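Local coordinates for PGRP-Hd - Peptidoglycan recognition protein homologue (Alvinella pompejana, PDB 3EP1) that probably binds peptidoglycan, as a member of the peptidoglycan recognition protein family with an N-acetylmuramoyl-L-alanine amidase-like fold, at residues I29-Q33 against Q101-G105; R25-I29 against A142-S146. One frame throughout, in Å; residues are numbered along the deposited sequence.

How the contacts relate
Following the chain from the N terminus, strand 26-33 comes first and serves both contacts. Contact 2 uses its beginning and contact 1 its later part, with Ile29 shared. Contact 1 closes a loop of 67 residues, which takes in helix 59-72 and strands 82-84 and 90-92. Contact 2 closes a longer loop that encloses the first and adds strand 110-115 and helix 126-141. The two therefore nest rather than cross. Their centres lie about 15 Å apart, and beyond the common strand they do not touch. Contact 1 ties this inner strand to the loop after strand 90-92. Contact 2 ties it to the chain leaving helix 126-141.

Contact 1 (I29-Q33 against Q101-G105); sequences IFLWQ and QHTKG
The inner strand 26-33 of the amidase-like sheet meets the loop between strands 90-92 and 110-115 here, through Phe30 and Trp32 against His102 and Thr103. Thr103 is the central piece. It lies over one face of the Phe30 ring, with its CB 4.3 Å from the ring centroid in a CH-pi contact, displaced toward the rim. The two side chains cross at about a right angle. The methyl and hydroxyl of Thr103 do different jobs. The methyl CG2 lies anti to the carbonyl carbon and reaches between the two aromatic residues. There Thr103 CG2 is 3.3 Å from Phe30 CB. It also meets the edge of the indole in plane, at a tight 2.9 Å from Trp32 NE1. The hydroxyl lies over the same face of the phenyl ring as CB, above its CD2 side, with Thr103 OG1 3.3 Å from Phe30 CD2. His102 adds a lighter contact, its CE1 standing at the edge of the Phe30 ring, 4.0 Å from CD2. Its backbone also takes part: His102 O approaches the indole obliquely and comes to 3.1 Å from Trp32 CZ2. Trp32 NE1 is 3.4 Å from this same His102 O, but the angle is too poor for a hydrogen bond. Asp107 OD1 accepts hydrogen bonds from the backbone N of His102 and of Thr103. By analogy with related recognition proteins, this loop probably lies beside the peptidoglycan-binding groove. No hydrogen bond joins strand and loop. The indole N-H edge meets a methyl group and makes no bond to the nearby carbonyl, so packing holds the two together. The fit rests mainly on Thr103 set against the two aromatic side chains, with the His102 ring and carbonyl beside it, in a largely buried setting.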
ATOM      1  N   ILE A  29      -9.977  11.676  -4.320  1.00 21.22           N
ATOM      2  CA  ILE A  29      -9.877  11.669  -2.864  1.00 21.40           C
ATOM      3  C   ILE A  29     -10.331  13.010  -2.297  1.00 20.48           C
ATOM      4  O   ILE A  29      -9.767  14.053  -2.628  1.00 21.04           O
ATOM      5  CB  ILE A  29      -8.421  11.420  -2.396  1.00 21.75           C
ATOM      6  CG1 ILE A  29      -7.954  10.016  -2.790  1.00 23.81           C
ATOM      7  CG2 ILE A  29      -8.331  11.586  -0.892  1.00 22.47           C
ATOM      8  CD1 ILE A  29      -7.728   9.803  -4.267  1.00 23.55           C
ATOM      9  N   PHE A  30     -11.347  12.987  -1.445  1.00 19.70           N
ATOM     10  CA  PHE A  30     -11.849  14.218  -0.842  1.00 19.26           C
ATOM     11  C   PHE A  30     -11.278  14.413   0.552  1.00 18.87           C
ATOM     12  O   PHE A  30     -11.439  13.554   1.415  1.00 15.95           O
ATOM     13  CB  PHE A  30     -13.380  14.196  -0.786  1.00 17.51           C
ATOM     14  CG  PHE A  30     -14.029  14.300  -2.133  1.00 19.67           C
ATOM     15  CD1 PHE A  30     -13.872  15.452  -2.905  1.00 19.87           C
ATOM     16  CD2 PHE A  30     -14.760  13.239  -2.652  1.00 18.18           C
ATOM     17  CE1 PHE A  30     -14.431  15.543  -4.176  1.00 20.14           C
ATOM     18  CE2 PHE A  30     -15.326  13.319  -3.926  1.00 20.74           C
ATOM     19  CZ  PHE A  30     -15.159  14.473  -4.688  1.00 20.64           C
ATOM     20  N   LEU A  31     -10.618  15.551   0.765  1.00 19.08           N
ATOM     21  CA  LEU A  31     -10.004  15.869   2.052  1.00 20.03           C
ATOM     22  C   LEU A  31     -10.853  16.763   2.945  1.00 19.29           C
ATOM     23  O   LEU A  31     -11.269  17.851   2.541  1.00 22.30           O
ATOM     24  CB  LEU A  31      -8.637  16.530   1.843  1.00 21.25           C
ATOM     25  CG  LEU A  31      -7.397  15.633   1.758  1.00 25.62           C
ATOM     26  CD1 LEU A  31      -6.158  16.504   1.636  1.00 26.70           C
ATOM     27  CD2 LEU A  31      -7.283  14.766   3.002  1.00 22.91           C
ATOM     28  N   TRP A  32     -11.105  16.293   4.160  1.00 16.74           N
ATOM     29  CA  TRP A  32     -11.895  17.034   5.141  1.00 18.70           C
ATOM     30  C   TRP A  32     -11.160  17.056   6.459  1.00 18.52           C
ATOM     31  O   TRP A  32     -10.564  16.063   6.845  1.00 20.35           O
ATOM     32  CB  TRP A  32     -13.244  16.366   5.386  1.00 17.37           C
ATOM     33  CG  TRP A  32     -14.184  16.431   4.256  1.00 18.68           C
ATOM     34  CD1 TRP A  32     -14.201  15.635   3.151  1.00 19.50           C
ATOM     35  CD2 TRP A  32     -15.282  17.338   4.121  1.00 19.75           C
ATOM     36  NE1 TRP A  32     -15.248  15.984   2.335  1.00 20.13           N
ATOM     37  CE2 TRP A  32     -15.928  17.028   2.904  1.00 17.93           C
ATOM     38  CE3 TRP A  32     -15.784  18.383   4.913  1.00 19.39           C
ATOM     39  CZ2 TRP A  32     -17.056  17.723   2.457  1.00 17.93           C
ATOM     40  CZ3 TRP A  32     -16.906  19.074   4.470  1.00 19.54           C
ATOM     41  CH2 TRP A  32     -17.530  18.739   3.251  1.00 18.66           C
ATOM     42  N   GLN A  33     -11.214  18.184   7.152  1.00 21.20           N
ATOM     43  CA  GLN A  33     -10.563  18.307   8.446  1.00 21.76           C
ATOM     44  C   GLN A  33     -11.647  18.099   9.501  1.00 23.12           C
ATOM     45  O   GLN A  33     -12.796  18.495   9.285  1.00 22.98           O
ATOM     46  CB  GLN A  33      -9.971  19.704   8.610  1.00 21.77           C
ATOM     47  CG  GLN A  33     -10.999  20.761   8.973  1.00 22.88           C
ATOM     48  CD  GLN A  33     -10.409  22.149   9.076  1.00 23.21           C
ATOM     49  OE1 GLN A  33      -9.397  22.359   9.737  1.00 23.75           O
ATOM     50  NE2 GLN A  33     -11.051  23.111   8.426  1.00 24.83           N
ATOM     51  N   GLN A 101     -20.080   8.739   3.299  1.00 15.30           N
ATOM     52  CA  GLN A 101     -21.068   9.815   3.336  1.00 17.01           C
ATOM     53  C   GLN A 101     -20.331  11.056   3.850  1.00 16.33           C
ATOM     54  O   GLN A 101     -20.624  11.572   4.923  1.00 18.32           O
ATOM     55  CB  GLN A 101     -22.238   9.428   4.256  1.00 16.80           C
ATOM     56  CG  GLN A 101     -23.109   8.317   3.664  1.00 19.80           C
ATOM     57  CD  GLN A 101     -24.099   7.717   4.651  1.00 22.89           C
ATOM     58  OE1 GLN A 101     -23.716   7.034   5.599  1.00 21.30           O
ATOM     59  NE2 GLN A 101     -25.383   7.974   4.426  1.00 21.58           N
ATOM     60  N   HIS A 102     -19.372  11.515   3.051  1.00 16.00           N
ATOM     61  CA  HIS A 102     -18.516  12.653   3.382  1.00 16.38           C
ATOM     62  C   HIS A 102     -18.633  13.860   2.451  1.00 16.71           C
ATOM     63  O   HIS A 102     -18.432  14.999   2.874  1.00 16.95           O
ATOM     64  CB  HIS A 102     -17.066  12.174   3.413  1.00 15.46           C
ATOM     65  CG  HIS A 102     -16.702  11.305   2.249  1.00 12.96           C
ATOM     66  ND1 HIS A 102     -16.423  11.812   1.000  1.00 14.08           N
ATOM     67  CD2 HIS A 102     -16.626   9.957   2.133  1.00 13.77           C
ATOM     68  CE1 HIS A 102     -16.194  10.815   0.162  1.00 13.75           C
ATOM     69  NE2 HIS A 102     -16.311   9.679   0.825  1.00 13.63           N
ATOM     70  N   THR A 103     -18.935  13.623   1.182  1.00 19.80           N
ATOM     71  CA  THR A 103     -19.071  14.728   0.242  1.00 20.53           C
ATOM     72  C   THR A 103     -20.372  14.552  -0.541  1.00 21.88           C
ATOM     73  O   THR A 103     -20.425  13.828  -1.534  1.00 20.36           O
ATOM     74  CB  THR A 103     -17.872  14.792  -0.721  1.00 22.98           C
ATOM     75  OG1 THR A 103     -17.908  13.664  -1.601  1.00 31.89           O
ATOM     76  CG2 THR A 103     -16.574  14.759   0.051  1.00 17.58           C
ATOM     77  N   LYS A 104     -21.416  15.226  -0.072  1.00 21.88           N
ATOM     78  CA  LYS A 104     -22.742  15.135  -0.670  1.00 23.72           C
ATOM     79  C   LYS A 104     -22.724  15.123  -2.185  1.00 24.35           C
ATOM     80  O   LYS A 104     -22.192  16.031  -2.821  1.00 23.48           O
ATOM     81  CB  LYS A 104     -23.631  16.273  -0.165  1.00 22.58           C
ATOM     82  N   GLY A 105     -23.300  14.068  -2.749  1.00 23.76           N
ATOM     83  CA  GLY A 105     -23.376  13.940  -4.189  1.00 26.99           C
ATOM     84  C   GLY A 105     -22.171  13.342  -4.888  1.00 26.38           C
ATOM     85  O   GLY A 105     -22.284  12.926  -6.040  1.00 27.12           O
TER

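Contact 2 (R25-I29 against A142-S146); sequences RADEI and AEELS
Leu145 and Ala26 point to the same face of the sheet, and Ile29 reaches the same leucine. The branch that does the work is Leu145 CD2. Leu145 CD2 lies 3.8 Å from Ala26 CB and 3.7 Å from Ile29 CD1. The side chains of Leu145 and Ile29 cross at about a right angle, so their methyl ends meet over a short length. Ile29 reaches this point because CG1 turns to lie beside its backbone N (chi1 -65°) and carries CD1 toward the leucine. Ile111 of the neighbouring strand and Ile136 of helix 126-141 also touch Leu145 and extend the apolar patch.

The backbones are joined by two hydrogen bonds. Ala26 N donates to Glu144 O at 3.0 Å, nearly straight at 168°. Ser146 N donates to Ala26 O at 2.9 Å. Leu145 CA adds a CA-H...O contact to the same Ala26 O at 3.2 Å.

The outer part is more exposed. Ser146 OG lies 3.3 Å from Asp27 CA. The edge of the Arg25 guanidinium faces Ser146 CB, with NH2 4.2 Å away. Arg25 NH1 is 5.1 Å from Glu143 OE2, too far for a salt bridge; that oxygen has a weak hydrogen bond to Ser4 OG of the second subunit.

Glu143, with positive phi, is the C-prime residue of a Schellman motif ending helix 126-141. This helix-to-strand turn leads into one parallel beta bridge, Leu145 with Ala26 at the start of strand 26-33. The chain then goes on to strand 149-152, also parallel to 26-33.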
ATOM      1  N   ARG A  25     -12.790   1.391  -9.095  1.00 37.71           N
ATOM      2  CA  ARG A  25     -11.856   2.115  -8.255  1.00 37.30           C
ATOM      3  C   ARG A  25     -12.393   3.516  -8.023  1.00 36.04           C
ATOM      4  O   ARG A  25     -13.369   3.945  -8.657  1.00 36.61           O
ATOM      5  CB  ARG A  25     -10.487   2.223  -8.921  1.00 39.33           C
ATOM      6  CG  ARG A  25      -9.748   0.915  -9.064  1.00 41.68           C
ATOM      7  CD  ARG A  25      -9.731   0.473 -10.510  1.00 43.36           C
ATOM      8  NE  ARG A  25      -9.153   1.510 -11.355  1.00 45.82           N
ATOM      9  CZ  ARG A  25      -8.797   1.330 -12.623  1.00 46.77           C
ATOM     10  NH1 ARG A  25      -8.962   0.149 -13.195  1.00 47.82           N
ATOM     11  NH2 ARG A  25      -8.265   2.330 -13.313  1.00 47.91           N
ATOM     12  N   ALA A  26     -11.758   4.223  -7.101  1.00 32.89           N
ATOM     13  CA  ALA A  26     -12.153   5.583  -6.797  1.00 30.08           C
ATOM     14  C   ALA A  26     -11.181   6.414  -7.601  1.00 28.48           C
ATOM     15  O   ALA A  26      -9.986   6.117  -7.629  1.00 28.55           O
ATOM     16  CB  ALA A  26     -12.002   5.862  -5.308  1.00 28.92           C
ATOM     17  N   ASP A  27     -11.689   7.434  -8.279  1.00 26.56           N
ATOM     18  CA  ASP A  27     -10.832   8.271  -9.079  1.00 25.17           C
ATOM     19  C   ASP A  27     -10.540   9.600  -8.410  1.00 25.15           C
ATOM     20  O   ASP A  27      -9.807  10.421  -8.952  1.00 24.85           O
ATOM     21  CB  ASP A  27     -11.430   8.461 -10.481  1.00 27.81           C
ATOM     22  CG  ASP A  27     -12.820   9.065 -10.459  1.00 29.10           C
ATOM     23  OD1 ASP A  27     -13.669   8.624  -9.660  1.00 29.30           O
ATOM     24  OD2 ASP A  27     -13.071   9.976 -11.265  1.00 31.99           O
ATOM     25  N   GLU A  28     -11.100   9.812  -7.222  1.00 23.65           N
ATOM     26  CA  GLU A  28     -10.830  11.051  -6.499  1.00 23.91           C
ATOM     27  C   GLU A  28     -10.859  10.927  -4.972  1.00 22.01           C
ATOM     28  O   GLU A  28     -11.637  10.165  -4.404  1.00 20.42           O
ATOM     29  CB  GLU A  28     -11.768  12.173  -6.977  1.00 24.79           C
ATOM     30  CG  GLU A  28     -13.254  11.877  -6.896  1.00 27.37           C
ATOM     31  CD  GLU A  28     -14.061  12.818  -7.776  1.00 26.86           C
ATOM     32  OE1 GLU A  28     -15.306  12.720  -7.795  1.00 26.01           O
ATOM     33  OE2 GLU A  28     -13.435  13.656  -8.456  1.00 28.47           O
ATOM     34  N   ILE A  29      -9.977  11.676  -4.320  1.00 21.22           N
ATOM     35  CA  ILE A  29      -9.877  11.669  -2.864  1.00 21.40           C
ATOM     36  C   ILE A  29     -10.331  13.010  -2.297  1.00 20.48           C
ATOM     37  O   ILE A  29      -9.767  14.053  -2.628  1.00 21.04           O
ATOM     38  CB  ILE A  29      -8.421  11.420  -2.396  1.00 21.75           C
ATOM     39  CG1 ILE A  29      -7.954  10.016  -2.790  1.00 23.81           C
ATOM     40  CG2 ILE A  29      -8.331  11.586  -0.892  1.00 22.47           C
ATOM     41  CD1 ILE A  29      -7.728   9.803  -4.267  1.00 23.55           C
ATOM     42  N   ALA A 142      -2.596  -1.106  -4.941  1.00 22.58           N
ATOM     43  CA  ALA A 142      -3.600  -2.152  -4.727  1.00 21.78           C
ATOM     44  C   ALA A 142      -4.819  -2.008  -5.632  1.00 22.69           C
ATOM     45  O   ALA A 142      -5.797  -2.735  -5.484  1.00 20.87           O
ATOM     46  CB  ALA A 142      -4.045  -2.166  -3.277  1.00 24.19           C
ATOM     47  N   GLU A 143      -4.761  -1.061  -6.560  1.00 23.35           N
ATOM     48  CA  GLU A 143      -5.853  -0.842  -7.497  1.00 25.34           C
ATOM     49  C   GLU A 143      -7.170  -0.410  -6.834  1.00 25.38           C
ATOM     50  O   GLU A 143      -8.246  -0.749  -7.320  1.00 27.83           O
ATOM     51  CB  GLU A 143      -6.069  -2.120  -8.323  1.00 27.73           C
ATOM     52  CG  GLU A 143      -6.332  -1.902  -9.812  1.00 32.56           C
ATOM     53  CD  GLU A 143      -5.853  -3.074 -10.662  1.00 36.37           C
ATOM     54  OE1 GLU A 143      -6.190  -4.239 -10.333  1.00 38.41           O
ATOM     55  OE2 GLU A 143      -5.135  -2.837 -11.662  1.00 36.63           O
ATOM     56  N   GLU A 144      -7.092   0.327  -5.733  1.00 23.93           N
ATOM     57  CA  GLU A 144      -8.302   0.806  -5.057  1.00 23.80           C
ATOM     58  C   GLU A 144      -8.590   2.235  -5.528  1.00 23.58           C
ATOM     59  O   GLU A 144      -9.733   2.697  -5.519  1.00 25.26           O
ATOM     60  CB  GLU A 144      -8.123   0.781  -3.536  1.00 22.49           C
ATOM     61  CG  GLU A 144      -7.976  -0.609  -2.932  1.00 25.05           C
ATOM     62  CD  GLU A 144      -9.261  -1.422  -2.961  1.00 27.87           C
ATOM     63  OE1 GLU A 144      -9.264  -2.546  -2.413  1.00 31.62           O
ATOM     64  OE2 GLU A 144     -10.271  -0.947  -3.524  1.00 30.07           O
ATOM     65  N   LEU A 145      -7.529   2.921  -5.932  1.00 22.87           N
ATOM     66  CA  LEU A 145      -7.601   4.280  -6.442  1.00 22.40           C
ATOM     67  C   LEU A 145      -7.002   4.249  -7.848  1.00 22.56           C
ATOM     68  O   LEU A 145      -6.019   3.555  -8.077  1.00 20.79           O
ATOM     69  CB  LEU A 145      -6.755   5.227  -5.586  1.00 22.12           C
ATOM     70  CG  LEU A 145      -7.088   5.505  -4.124  1.00 20.77           C
ATOM     71  CD1 LEU A 145      -5.992   6.365  -3.529  1.00 19.05           C
ATOM     72  CD2 LEU A 145      -8.437   6.204  -4.029  1.00 23.09           C
ATOM     73  N   SER A 146      -7.578   5.011  -8.775  1.00 22.87           N
ATOM     74  CA  SER A 146      -7.068   5.060 -10.145  1.00 24.07           C
ATOM     75  C   SER A 146      -5.677   5.695 -10.161  1.00 25.50           C
ATOM     76  O   SER A 146      -5.296   6.371  -9.208  1.00 24.95           O
ATOM     77  CB  SER A 146      -8.018   5.853 -11.041  1.00 22.16           C
ATOM     78  OG  SER A 146      -8.148   7.181 -10.582  1.00 28.00           O
TER